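Local coordinates for natterin-like protein (Lethenteron camtschaticum, PDB 6IUL) that probably recognises cell-surface glycans through a jacalin-like lectin module and perforates target membranes through an aerolysin-type pore-forming module, at residues S121-G126 / S208-S213; Q24-T29 / T202-E207; E73-L78 / F140-A145; F19-Q24 / E55-M60; L33-G38 / G90-I95. All blocks are in the same frame, centred on the assembly; numbering follows the deposited sequence.

In the fold
The five contacts run from the junction of two modules into the lectin end of an elongated chain. Interactions 1 and 2 lie side by side at the junction, their centres about 8 Å apart, and share helix 206-209; I123 CG2 of the first touches T29 CG2 of the second at 3.7 Å. Interaction 3 follows, its centre about 9 Å from that of interaction 1, joined to it by a probable hydrogen bond from L125 N to I141 O. Interactions 4 and 5, with centres about 14 Å apart, join different sheets of the beta-prism. Interaction 5 reaches interaction 3 through paired strands 75-82 and 89-96. Interactions 1 and 3 also touch the second subunit, whereas interactions 4 and 5 do not.

Interaction 1: residues S121-G126 / S208-S213; sequences SGICLG and STFSLS
The junction between the jacalin-like lectin module and the aerolysin-type module is made here by I123, which meets T209 and F210 at the end of the short helix 206-209. This is a small apolar contact in which three side chains come together at one corner. The methyl T209 CG2 is central to it: I123 CG2 lies 3.7 Å from T209 CG2, and I123 CD1 reaches the same T209 CG2 at 3.8 Å, so both branches of the isoleucine close on one methyl. That methyl also stands over the centre of one face of its neighbour's ring, 3.8 Å above the F210 plane. The threonine torsion explains the division of labour: with CG2 anti to the backbone N (OG1 at chi1 -63°), the methyl looks toward the lectin module while OG1 bonds back to K205 O within the helical turn.

F210 is where the chain leaves the helix. Its backbone O accepts a hydrogen bond from K193 NZ of the second subunit, which places the junction next to the dimer interface. On the lectin side, S121 OG accepts from I123 N at 3.1 Å, an ST turn, and is also hydrogen-bonded to I143 O, which probably steadies the backbone carrying the isoleucine. The longest of these approaches is to F210 CZ, which I123 CG2 meets obliquely at 4.3 Å.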
# COMPACT_ATOMS: atom_id res chain seq x y z
N SER A 121 9.12 -15.28 21.02
CA SER A 121 8.66 -14.17 20.25
C SER A 121 7.58 -13.36 20.96
O SER A 121 7.19 -12.31 20.49
CB SER A 121 8.08 -14.66 18.94
OG SER A 121 6.86 -15.35 19.15
N GLY A 122 7.04 -13.90 22.06
CA GLY A 122 5.89 -13.27 22.71
C GLY A 122 4.56 -13.61 22.08
O GLY A 122 3.53 -13.10 22.50
N ILE A 123 4.56 -14.45 21.04
CA ILE A 123 3.34 -14.83 20.38
C ILE A 123 2.94 -16.18 20.95
O ILE A 123 3.63 -17.16 20.76
CB ILE A 123 3.52 -14.98 18.85
CG1 ILE A 123 4.12 -13.74 18.19
CG2 ILE A 123 2.24 -15.39 18.20
CD1 ILE A 123 3.28 -12.54 18.36
N CYS A 124 1.80 -16.22 21.62
CA CYS A 124 1.39 -17.38 22.33
C CYS A 124 0.42 -18.26 21.54
O CYS A 124 -0.50 -17.73 20.90
CB CYS A 124 0.76 -16.97 23.66
SG CYS A 124 0.16 -18.34 24.69
N LEU A 125 0.66 -19.58 21.55
CA LEU A 125 -0.19 -20.53 20.83
C LEU A 125 -1.20 -21.23 21.73
O LEU A 125 -2.05 -21.98 21.23
CB LEU A 125 0.65 -21.61 20.15
CG LEU A 125 1.53 -21.20 18.96
CD1 LEU A 125 2.51 -22.31 18.64
CD2 LEU A 125 0.67 -20.83 17.77
N GLY A 126 -1.14 -21.02 23.04
CA GLY A 126 -2.08 -21.66 23.95
C GLY A 126 -1.39 -22.04 25.27
O GLY A 126 -0.37 -21.42 25.67
N SER A 208 -2.20 -9.53 11.18
CA SER A 208 -1.83 -8.58 12.25
C SER A 208 -0.76 -9.16 13.22
O SER A 208 0.04 -8.41 13.76
CB SER A 208 -3.07 -8.11 12.99
OG SER A 208 -3.81 -9.21 13.46
N THR A 209 -0.74 -10.48 13.40
CA THR A 209 0.15 -11.10 14.41
C THR A 209 1.55 -11.26 13.84
O THR A 209 2.55 -11.02 14.53
CB THR A 209 -0.40 -12.47 14.84
OG1 THR A 209 -1.65 -12.27 15.46
CG2 THR A 209 0.52 -13.22 15.77
N PHE A 210 1.63 -11.68 12.57
CA PHE A 210 2.90 -11.87 11.90
C PHE A 210 3.15 -10.80 10.85
O PHE A 210 2.22 -10.12 10.45
CB PHE A 210 2.91 -13.27 11.26
CG PHE A 210 2.61 -14.38 12.22
CD1 PHE A 210 3.57 -14.82 13.13
CD2 PHE A 210 1.37 -14.97 12.24
CE1 PHE A 210 3.27 -15.80 14.05
CE2 PHE A 210 1.06 -15.98 13.14
CZ PHE A 210 2.02 -16.41 14.04
N SER A 211 4.40 -10.65 10.39
CA SER A 211 4.63 -9.84 9.20
C SER A 211 4.70 -10.77 7.99
O SER A 211 5.70 -11.44 7.73
CB SER A 211 5.86 -8.93 9.32
OG SER A 211 7.02 -9.64 9.14
N LEU A 212 3.59 -10.85 7.28
CA LEU A 212 3.44 -11.83 6.18
C LEU A 212 4.02 -11.30 4.87
O LEU A 212 3.87 -10.11 4.57
CB LEU A 212 1.96 -12.12 5.95
CG LEU A 212 1.20 -12.74 7.10
CD1 LEU A 212 -0.24 -12.87 6.77
CD2 LEU A 212 1.77 -14.09 7.49
N SER A 213 4.73 -12.15 4.14
CA SER A 213 4.95 -11.94 2.72
C SER A 213 4.50 -13.19 1.97
O SER A 213 4.38 -14.27 2.54
CB SER A 213 6.41 -11.58 2.39
OG SER A 213 7.26 -12.57 2.86

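Interaction 2: residues Q24-T29 / T202-E207; sequences QENAAT and TTNKIE
N204 O is gripped twice, by an ordered water that donates to it at 2.6 Å and by the hydroxyl of T50. The same water lies 2.8 Å from T29 OG1, and so bridges the two segments where they do not bond directly. T50 works in parallel with it, because its OG1 also takes the hydrogen of T29 N; one threonine and one water thus tie the same two residues together.

Beside this polar bridge the amides of N26 and N204 meet through their nitrogens, N26 ND2 to N204 ND2 being 4.1 Å. Their planes stand 67° apart and the side chains run roughly perpendicular. This is proximity without a bond, and N26 ND2 has its partner in the carboxylate of D51, whose residue also packs on N204. N26 OD1 turns back to accept weakly from A28 N.

The second segment is a type I' turn, T203 to I206, leading straight into helix 206-209 of the aerolysin-type module, with K205 at the N-cap position; the first is a loop of the jacalin-like module between strands 17-22 and 30-37. I206 N closes the turn onto T203 O at 3.2 Å. With CG2 of I206 anti to its carbonyl carbon, that methyl comes to 4.0 Å from A27 O. Within 202-207, T202 OG1 donates to E207 OE1 at 2.7 Å, coming from above the carboxylate plane and 52° out of it.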
# COMPACT_ATOMS: atom_id res chain seq x y z
N GLN A 24 -1.03 -24.55 17.31
CA GLN A 24 0.12 -24.85 16.42
C GLN A 24 -0.20 -25.26 14.99
O GLN A 24 0.42 -24.75 14.07
CB GLN A 24 0.98 -25.98 17.01
CG GLN A 24 2.33 -26.14 16.34
CD GLN A 24 3.38 -26.75 17.26
OE1 GLN A 24 3.24 -26.73 18.48
NE2 GLN A 24 4.41 -27.32 16.68
N GLU A 25 -1.15 -26.16 14.81
CA GLU A 25 -1.42 -26.75 13.48
C GLU A 25 -1.91 -25.76 12.45
O GLU A 25 -1.58 -25.91 11.27
CB GLU A 25 -2.44 -27.88 13.58
CG GLU A 25 -1.91 -29.00 14.46
CD GLU A 25 -2.84 -30.22 14.56
OE1 GLU A 25 -4.01 -30.19 14.05
OE2 GLU A 25 -2.38 -31.22 15.16
N ASN A 26 -2.66 -24.74 12.87
CA ASN A 26 -3.15 -23.73 11.93
C ASN A 26 -2.68 -22.34 12.30
O ASN A 26 -3.25 -21.34 11.86
CB ASN A 26 -4.68 -23.77 11.82
CG ASN A 26 -5.37 -23.58 13.16
OD1 ASN A 26 -4.72 -23.61 14.21
ND2 ASN A 26 -6.68 -23.35 13.13
N ALA A 27 -1.64 -22.27 13.14
CA ALA A 27 -1.06 -21.00 13.61
C ALA A 27 -2.06 -20.04 14.25
O ALA A 27 -1.94 -18.81 14.16
CB ALA A 27 -0.32 -20.31 12.47
N ALA A 28 -3.08 -20.60 14.88
CA ALA A 28 -4.02 -19.79 15.65
C ALA A 28 -3.35 -19.44 16.98
O ALA A 28 -2.65 -20.27 17.55
CB ALA A 28 -5.32 -20.54 15.89
N THR A 29 -3.56 -18.22 17.46
CA THR A 29 -2.86 -17.72 18.59
C THR A 29 -3.80 -17.26 19.71
O THR A 29 -4.99 -17.17 19.56
CB THR A 29 -1.96 -16.54 18.17
OG1 THR A 29 -2.72 -15.50 17.58
CG2 THR A 29 -0.91 -17.00 17.18
N THR A 202 -6.83 -13.58 4.44
CA THR A 202 -6.26 -14.25 5.60
C THR A 202 -7.30 -14.35 6.70
O THR A 202 -8.25 -13.61 6.70
CB THR A 202 -5.03 -13.48 6.14
OG1 THR A 202 -5.45 -12.24 6.65
CG2 THR A 202 -4.00 -13.20 5.05
N THR A 203 -7.10 -15.28 7.62
CA THR A 203 -7.97 -15.40 8.81
C THR A 203 -7.13 -15.56 10.08
O THR A 203 -5.91 -15.61 10.04
CB THR A 203 -8.88 -16.64 8.69
OG1 THR A 203 -8.07 -17.82 8.48
CG2 THR A 203 -9.85 -16.50 7.53
N ASN A 204 -7.82 -15.66 11.21
CA ASN A 204 -7.20 -15.98 12.50
C ASN A 204 -6.18 -14.93 12.91
O ASN A 204 -5.25 -15.22 13.66
CB ASN A 204 -6.57 -17.37 12.44
CG ASN A 204 -7.59 -18.45 12.09
OD1 ASN A 204 -8.77 -18.25 12.25
ND2 ASN A 204 -7.10 -19.60 11.64
N LYS A 205 -6.35 -13.73 12.38
CA LYS A 205 -5.45 -12.59 12.64
C LYS A 205 -4.00 -12.79 12.29
O LYS A 205 -3.12 -12.05 12.79
CB LYS A 205 -5.57 -12.16 14.12
CG LYS A 205 -6.95 -11.67 14.49
CD LYS A 205 -6.99 -11.13 15.87
CE LYS A 205 -8.17 -10.22 16.05
NZ LYS A 205 -8.11 -9.72 17.44
N ILE A 206 -3.70 -13.75 11.43
CA ILE A 206 -2.31 -13.92 11.05
C ILE A 206 -1.66 -12.70 10.40
O ILE A 206 -0.44 -12.50 10.56
CB ILE A 206 -2.06 -15.15 10.19
CG1 ILE A 206 -2.81 -15.07 8.86
CG2 ILE A 206 -2.39 -16.41 10.97
CD1 ILE A 206 -2.24 -16.07 7.89
N GLU A 207 -2.45 -11.89 9.69
CA GLU A 207 -1.93 -10.68 9.04
C GLU A 207 -1.51 -9.61 10.06
O GLU A 207 -0.57 -8.84 9.83
CB GLU A 207 -2.91 -10.07 8.01
CG GLU A 207 -4.13 -9.33 8.62
CD GLU A 207 -5.19 -10.24 9.35
OE1 GLU A 207 -5.22 -11.52 9.20
OE2 GLU A 207 -6.04 -9.64 10.07
O HOH W 1 -2.95 -15.09 14.82

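Interaction 3: residues E73-L78 / F140-A145; sequences EFIKSL and FIFINA
L78 sets its CD2 methyl against two phenylalanines, F140 and F142, and this is the tight part of a contact between two walls of the beta-prism that characterises jacalin-like lectins. L78 CD2 lies 3.7 Å from F140 CD1, approaching that ring obliquely, and 3.9 Å from F142 CE2, where it meets the ring at its edge. I75 completes the cluster from a neighbouring position on the same edge, with I75 CD1 3.9 Å from F142 CE1 and close to CZ as well. F142 is therefore met in its own plane by two methyl groups, one from each side of a corner in the opposing chain. Alternation along strand 135-155 puts F140 and F142 on the same face, and their like torsions, chi1 -70° and -71°, give the rings a similar lean along it. C124 lies against both of them.

The other side of the 73-78 segment is quite different. K76 and S77 are partly exposed, and together they face I95 in a classic beta bulge, so the chain turns from I75 to L78 while both keep pointing inward. The CB of S77 heads away from the phenylalanines, and K76 NZ makes a long, weak ion pair with E170 of the second subunit.

Every touching atom across this buried contact is carbon. What this contact contributes is therefore probably dispersion and the exclusion of water, not directional bonding.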
# COMPACT_ATOMS: atom_id res chain seq x y z
N GLU A 73 -0.89 -6.98 19.36
CA GLU A 73 -0.35 -6.93 20.73
C GLU A 73 0.21 -8.27 21.13
O GLU A 73 -0.48 -9.28 21.03
CB GLU A 73 -1.44 -6.53 21.72
CG GLU A 73 -0.93 -6.25 23.12
CD GLU A 73 -2.02 -5.80 24.08
OE1 GLU A 73 -3.20 -6.12 23.81
OE2 GLU A 73 -1.68 -5.15 25.11
N PHE A 74 1.47 -8.31 21.58
CA PHE A 74 2.06 -9.55 22.03
C PHE A 74 2.56 -9.46 23.46
O PHE A 74 2.44 -8.43 24.08
CB PHE A 74 3.17 -10.02 21.07
CG PHE A 74 4.29 -9.06 20.90
CD1 PHE A 74 4.23 -8.04 19.94
CD2 PHE A 74 5.45 -9.19 21.66
CE1 PHE A 74 5.29 -7.15 19.79
CE2 PHE A 74 6.54 -8.32 21.50
CZ PHE A 74 6.46 -7.27 20.56
N ILE A 75 3.14 -10.55 23.97
CA ILE A 75 3.61 -10.59 25.36
C ILE A 75 5.08 -10.28 25.45
O ILE A 75 5.90 -10.87 24.75
CB ILE A 75 3.30 -11.95 26.00
CG1 ILE A 75 1.80 -12.13 26.14
CG2 ILE A 75 3.93 -12.03 27.37
CD1 ILE A 75 1.37 -13.51 26.63
N LYS A 76 5.42 -9.29 26.28
CA LYS A 76 6.79 -8.87 26.48
C LYS A 76 7.47 -9.63 27.62
O LYS A 76 8.69 -9.90 27.61
CB LYS A 76 6.79 -7.35 26.73
CG LYS A 76 8.03 -6.77 27.35
CD LYS A 76 7.92 -5.24 27.36
CE LYS A 76 6.94 -4.78 28.41
NZ LYS A 76 7.07 -3.33 28.64
N SER A 77 6.71 -9.95 28.63
CA SER A 77 7.24 -10.70 29.78
C SER A 77 6.12 -11.48 30.45
O SER A 77 4.98 -11.09 30.40
CB SER A 77 7.91 -9.76 30.79
OG SER A 77 6.97 -8.88 31.38
N LEU A 78 6.48 -12.59 31.05
CA LEU A 78 5.56 -13.45 31.76
C LEU A 78 6.25 -14.02 32.99
O LEU A 78 7.38 -14.45 32.90
CB LEU A 78 5.15 -14.59 30.86
CG LEU A 78 4.36 -15.74 31.54
CD1 LEU A 78 2.93 -15.32 31.71
CD2 LEU A 78 4.40 -17.01 30.72
N PHE A 140 2.66 -21.50 29.35
CA PHE A 140 2.19 -20.93 28.07
C PHE A 140 3.10 -21.36 26.92
O PHE A 140 4.33 -21.30 27.03
CB PHE A 140 2.15 -19.41 28.17
CG PHE A 140 1.06 -18.88 29.10
CD1 PHE A 140 1.22 -18.91 30.46
CD2 PHE A 140 -0.09 -18.32 28.60
CE1 PHE A 140 0.25 -18.44 31.33
CE2 PHE A 140 -1.09 -17.84 29.46
CZ PHE A 140 -0.92 -17.90 30.81
N ILE A 141 2.48 -21.84 25.85
CA ILE A 141 3.20 -22.25 24.66
C ILE A 141 3.50 -21.03 23.81
O ILE A 141 2.59 -20.38 23.35
CB ILE A 141 2.38 -23.21 23.80
CG1 ILE A 141 2.04 -24.46 24.61
CG2 ILE A 141 3.19 -23.70 22.60
CD1 ILE A 141 0.99 -25.34 23.97
N PHE A 142 4.77 -20.73 23.60
CA PHE A 142 5.18 -19.61 22.77
C PHE A 142 5.92 -20.08 21.53
O PHE A 142 6.73 -21.01 21.60
CB PHE A 142 6.13 -18.66 23.53
CG PHE A 142 5.47 -17.88 24.60
CD1 PHE A 142 4.68 -16.79 24.28
CD2 PHE A 142 5.65 -18.23 25.95
CE1 PHE A 142 4.04 -16.05 25.27
CE2 PHE A 142 5.02 -17.49 26.94
CZ PHE A 142 4.19 -16.41 26.59
N ILE A 143 5.70 -19.39 20.42
CA ILE A 143 6.59 -19.51 19.26
C ILE A 143 7.91 -18.86 19.62
O ILE A 143 7.95 -17.74 20.16
CB ILE A 143 6.02 -18.80 17.99
CG1 ILE A 143 4.67 -19.38 17.65
CG2 ILE A 143 6.97 -18.99 16.81
CD1 ILE A 143 3.98 -18.69 16.49
N ASN A 144 9.00 -19.55 19.31
CA ASN A 144 10.32 -18.97 19.56
C ASN A 144 10.53 -17.75 18.66
O ASN A 144 9.75 -17.52 17.74
CB ASN A 144 11.40 -20.03 19.33
CG ASN A 144 11.64 -20.87 20.55
OD1 ASN A 144 11.84 -20.32 21.62
ND2 ASN A 144 11.75 -22.21 20.38
N ALA A 145 11.57 -16.96 18.94
CA ALA A 145 11.80 -15.75 18.23
C ALA A 145 11.78 -16.00 16.70
O ALA A 145 12.38 -16.97 16.22
CB ALA A 145 13.11 -15.14 18.63

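Interaction 4: residues F19-Q24 / E55-M60; sequences FSFNGQ and ETFGAM
F19 and F57 lie almost flat against each other, in an offset stack with centroids 4.1 Å apart and planes tilted by 14°. The overlap is shifted along the side chains: F19 CD1 sits over the middle of the F57 ring, while F57 CB stands above the centroid of the F19 ring at 4.1 Å, making a CH-pi contact. F19 CB in turn comes to 3.5 Å from F57 CE1. F19 holds its CG between the backbone N and the carbonyl carbon, chi1 62°, which lays its ring over one face of F57.

F21, on the same face of strand 17-22, meets F57 differently. Its CB approaches the rim of the F57 ring near the ring plane, 3.7 Å from F57 CZ. Its own ring is covered on one face by E55 CB, 4.0 Å from the centroid, a second CH-pi contact. The E55 carboxylate stands 78° to that ring, with OE2 3.3 Å from F21 CD1.

Segments 19-22 and 55-58 run roughly antiparallel, their axes 9.0 Å apart at closest, but belong to different walls of the jacalin-type beta-prism. V127 packs on both stacked rings, and V47 and L49 on F21.

In chemical terms the contact is mainly apolar and aromatic: rings and methylenes supply dispersion and weak CH-pi attraction, while the carboxylate of partly exposed E55, probably ionised, comes in beside F21 without a polar partner across the contact.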
# COMPACT_ATOMS: atom_id res chain seq x y z
N PHE A 19 -3.28 -31.65 30.21
CA PHE A 19 -4.04 -30.99 29.14
C PHE A 19 -3.12 -30.22 28.25
O PHE A 19 -2.03 -29.82 28.68
CB PHE A 19 -5.15 -30.10 29.71
CG PHE A 19 -4.65 -28.95 30.58
CD1 PHE A 19 -4.25 -27.76 30.00
CD2 PHE A 19 -4.57 -29.07 31.95
CE1 PHE A 19 -3.78 -26.72 30.77
CE2 PHE A 19 -4.10 -28.04 32.74
CZ PHE A 19 -3.73 -26.84 32.15
N SER A 20 -3.54 -30.04 27.01
CA SER A 20 -2.85 -29.20 26.05
C SER A 20 -3.85 -28.54 25.13
O SER A 20 -4.65 -29.21 24.53
CB SER A 20 -1.85 -30.02 25.21
OG SER A 20 -0.95 -29.17 24.49
N PHE A 21 -3.79 -27.22 25.01
CA PHE A 21 -4.69 -26.47 24.17
C PHE A 21 -3.75 -25.60 23.35
O PHE A 21 -3.17 -24.61 23.85
CB PHE A 21 -5.65 -25.61 25.03
CG PHE A 21 -6.65 -24.82 24.25
CD1 PHE A 21 -7.52 -25.45 23.41
CD2 PHE A 21 -6.71 -23.44 24.35
CE1 PHE A 21 -8.43 -24.74 22.68
CE2 PHE A 21 -7.61 -22.72 23.61
CZ PHE A 21 -8.49 -23.36 22.80
N ASN A 22 -3.62 -25.97 22.08
CA ASN A 22 -2.51 -25.48 21.24
C ASN A 22 -3.00 -25.16 19.85
O ASN A 22 -3.58 -26.01 19.21
CB ASN A 22 -1.46 -26.60 21.18
CG ASN A 22 -0.19 -26.18 20.47
OD1 ASN A 22 -0.14 -25.13 19.85
ND2 ASN A 22 0.86 -27.00 20.55
N GLY A 23 -2.75 -23.95 19.37
CA GLY A 23 -3.13 -23.55 18.00
C GLY A 23 -2.07 -23.82 16.94
O GLY A 23 -2.19 -23.38 15.79
N GLN A 24 -1.03 -24.55 17.31
CA GLN A 24 0.12 -24.85 16.42
C GLN A 24 -0.20 -25.26 14.99
O GLN A 24 0.42 -24.75 14.07
CB GLN A 24 0.98 -25.98 17.01
CG GLN A 24 2.33 -26.14 16.34
CD GLN A 24 3.38 -26.75 17.26
OE1 GLN A 24 3.24 -26.73 18.48
NE2 GLN A 24 4.41 -27.32 16.68
N GLU A 55 -11.53 -23.24 25.33
CA GLU A 55 -11.55 -24.34 26.26
C GLU A 55 -11.23 -23.94 27.70
O GLU A 55 -10.53 -22.98 27.94
CB GLU A 55 -10.57 -25.43 25.78
CG GLU A 55 -11.00 -26.84 26.23
CD GLU A 55 -10.18 -27.98 25.59
OE1 GLU A 55 -10.09 -29.06 26.23
OE2 GLU A 55 -9.60 -27.80 24.50
N THR A 56 -11.71 -24.76 28.64
CA THR A 56 -11.60 -24.52 30.04
C THR A 56 -10.92 -25.67 30.77
O THR A 56 -11.18 -26.84 30.51
CB THR A 56 -13.01 -24.30 30.64
OG1 THR A 56 -13.63 -23.16 30.02
CG2 THR A 56 -12.91 -24.03 32.13
N PHE A 57 -10.04 -25.32 31.68
CA PHE A 57 -9.38 -26.26 32.54
C PHE A 57 -9.51 -25.85 33.98
O PHE A 57 -9.58 -24.64 34.27
CB PHE A 57 -7.90 -26.32 32.14
CG PHE A 57 -7.70 -26.60 30.68
CD1 PHE A 57 -7.94 -27.87 30.16
CD2 PHE A 57 -7.36 -25.57 29.82
CE1 PHE A 57 -7.82 -28.11 28.79
CE2 PHE A 57 -7.23 -25.80 28.48
CZ PHE A 57 -7.46 -27.07 27.97
N GLY A 58 -9.49 -26.84 34.89
CA GLY A 58 -9.76 -26.60 36.32
C GLY A 58 -11.19 -26.16 36.47
O GLY A 58 -12.04 -26.66 35.72
N ALA A 59 -11.48 -25.20 37.35
CA ALA A 59 -12.85 -24.74 37.61
C ALA A 59 -12.93 -23.23 37.57
O ALA A 59 -12.05 -22.55 38.08
CB ALA A 59 -13.29 -25.23 38.99
N MET A 60 -13.99 -22.72 36.96
CA MET A 60 -14.19 -21.28 36.86
C MET A 60 -15.35 -20.84 37.75
O MET A 60 -16.39 -21.51 37.77
CB MET A 60 -14.46 -20.86 35.40
CG MET A 60 -13.30 -21.15 34.46
SD MET A 60 -11.92 -20.06 34.78
CE MET A 60 -12.47 -18.57 33.93

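Interaction 5: residues L33-G38 / G90-I95; sequences LSVSVG and GAIKFI
L33 carries CG anti to the backbone N, chi1 174°, whereas F94 holds CG between its backbone N and carbonyl carbon, chi1 60°; these two settings bring a leucine methyl to the edge of a phenylalanine ring. L33 CD2 lies in the plane of the F94 ring, 4.0 Å from F94 CE2, and the two side chains lie alongside each other and point opposite ways. Both belong to the interior of a beta-prism, the fold of jacalin-like lectins, in which three sheets enclose a common hydrophobic core. L33 comes from the sheet containing strands 30-37 and 42-49, F94 from the sheet containing strands 89-96 and 75-82.

Alternation along each strand repeats the pattern two residues away. V35 and I92 also point inward, and their CA atoms, 8.9 Å apart, are the nearest pair across the contact. S34 and K93, which lie between the inward-facing residues, turn to the other sides of their sheets, K93 making a cation-pi contact with F103.

The F94 ring has a further role as the hub of an aromatic cluster. It meets F67 edge-to-face and also touches the rings of F69 and F102, the last of which packs on L33 and V35 as well. F102 thus lines the same interface from strand 101-105. Where strand 89-96 enters the contact, G90 and A91 both face W81 in a classic beta bulge. Just beyond it, the extended branch of I92 places CD1 4.2 Å from V35 CG2.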
# COMPACT_ATOMS: atom_id res chain seq x y z
N LEU A 33 -7.82 -14.61 27.59
CA LEU A 33 -7.62 -15.48 28.73
C LEU A 33 -8.49 -15.01 29.89
O LEU A 33 -8.64 -13.81 30.13
CB LEU A 33 -6.19 -15.37 29.17
CG LEU A 33 -5.76 -16.07 30.43
CD1 LEU A 33 -5.93 -17.55 30.21
CD2 LEU A 33 -4.30 -15.77 30.84
N SER A 34 -9.05 -15.95 30.63
CA SER A 34 -9.76 -15.66 31.84
C SER A 34 -9.34 -16.64 32.95
O SER A 34 -9.23 -17.83 32.71
CB SER A 34 -11.27 -15.74 31.58
OG SER A 34 -11.97 -15.52 32.77
N VAL A 35 -9.12 -16.12 34.16
CA VAL A 35 -8.53 -16.86 35.24
C VAL A 35 -9.36 -16.72 36.52
O VAL A 35 -9.77 -15.61 36.93
CB VAL A 35 -7.09 -16.39 35.54
CG1 VAL A 35 -6.46 -17.21 36.67
CG2 VAL A 35 -6.20 -16.52 34.31
N SER A 36 -9.63 -17.86 37.13
CA SER A 36 -10.25 -17.94 38.42
C SER A 36 -9.20 -18.31 39.46
O SER A 36 -8.36 -19.18 39.23
CB SER A 36 -11.40 -18.97 38.44
OG SER A 36 -12.51 -18.52 37.66
N VAL A 37 -9.25 -17.62 40.60
CA VAL A 37 -8.30 -17.84 41.69
C VAL A 37 -9.05 -18.24 42.98
O VAL A 37 -10.13 -17.79 43.25
CB VAL A 37 -7.45 -16.61 41.93
CG1 VAL A 37 -6.66 -16.27 40.68
CG2 VAL A 37 -8.28 -15.40 42.37
N GLY A 38 -8.48 -19.16 43.72
CA GLY A 38 -8.98 -19.44 45.05
C GLY A 38 -7.98 -18.96 46.12
O GLY A 38 -7.04 -18.20 45.83
N GLY A 90 0.22 -20.86 41.46
CA GLY A 90 -0.18 -19.86 42.45
C GLY A 90 -0.56 -18.51 41.85
O GLY A 90 -1.35 -17.77 42.40
N ALA A 91 0.08 -18.17 40.73
CA ALA A 91 -0.15 -16.89 40.12
C ALA A 91 0.37 -16.84 38.70
O ALA A 91 1.31 -17.53 38.35
CB ALA A 91 0.53 -15.80 40.95
N ILE A 92 -0.23 -15.95 37.91
CA ILE A 92 0.19 -15.63 36.56
C ILE A 92 0.27 -14.10 36.44
O ILE A 92 -0.66 -13.38 36.80
CB ILE A 92 -0.86 -16.09 35.55
CG1 ILE A 92 -1.04 -17.60 35.62
CG2 ILE A 92 -0.49 -15.65 34.13
CD1 ILE A 92 -2.33 -18.09 34.98
N LYS A 93 1.38 -13.60 35.93
CA LYS A 93 1.49 -12.22 35.56
C LYS A 93 2.12 -12.07 34.17
O LYS A 93 3.15 -12.64 33.89
CB LYS A 93 2.35 -11.50 36.57
CG LYS A 93 2.54 -10.03 36.25
CD LYS A 93 3.25 -9.32 37.38
CE LYS A 93 3.47 -7.85 37.04
NZ LYS A 93 4.24 -7.20 38.14
N PHE A 94 1.52 -11.22 33.32
CA PHE A 94 2.22 -10.81 32.12
C PHE A 94 2.05 -9.36 31.82
O PHE A 94 1.13 -8.74 32.28
CB PHE A 94 1.86 -11.68 30.90
CG PHE A 94 0.38 -11.65 30.53
CD1 PHE A 94 -0.11 -10.59 29.78
CD2 PHE A 94 -0.44 -12.72 30.78
CE1 PHE A 94 -1.45 -10.57 29.34
CE2 PHE A 94 -1.78 -12.71 30.38
CZ PHE A 94 -2.30 -11.63 29.65
N ILE A 95 3.00 -8.84 31.03
CA ILE A 95 2.95 -7.49 30.55
C ILE A 95 3.07 -7.56 29.04
O ILE A 95 3.93 -8.29 28.51
CB ILE A 95 4.11 -6.65 31.15
CG1 ILE A 95 3.98 -6.58 32.67
CG2 ILE A 95 4.02 -5.20 30.60
CD1 ILE A 95 5.21 -6.06 33.37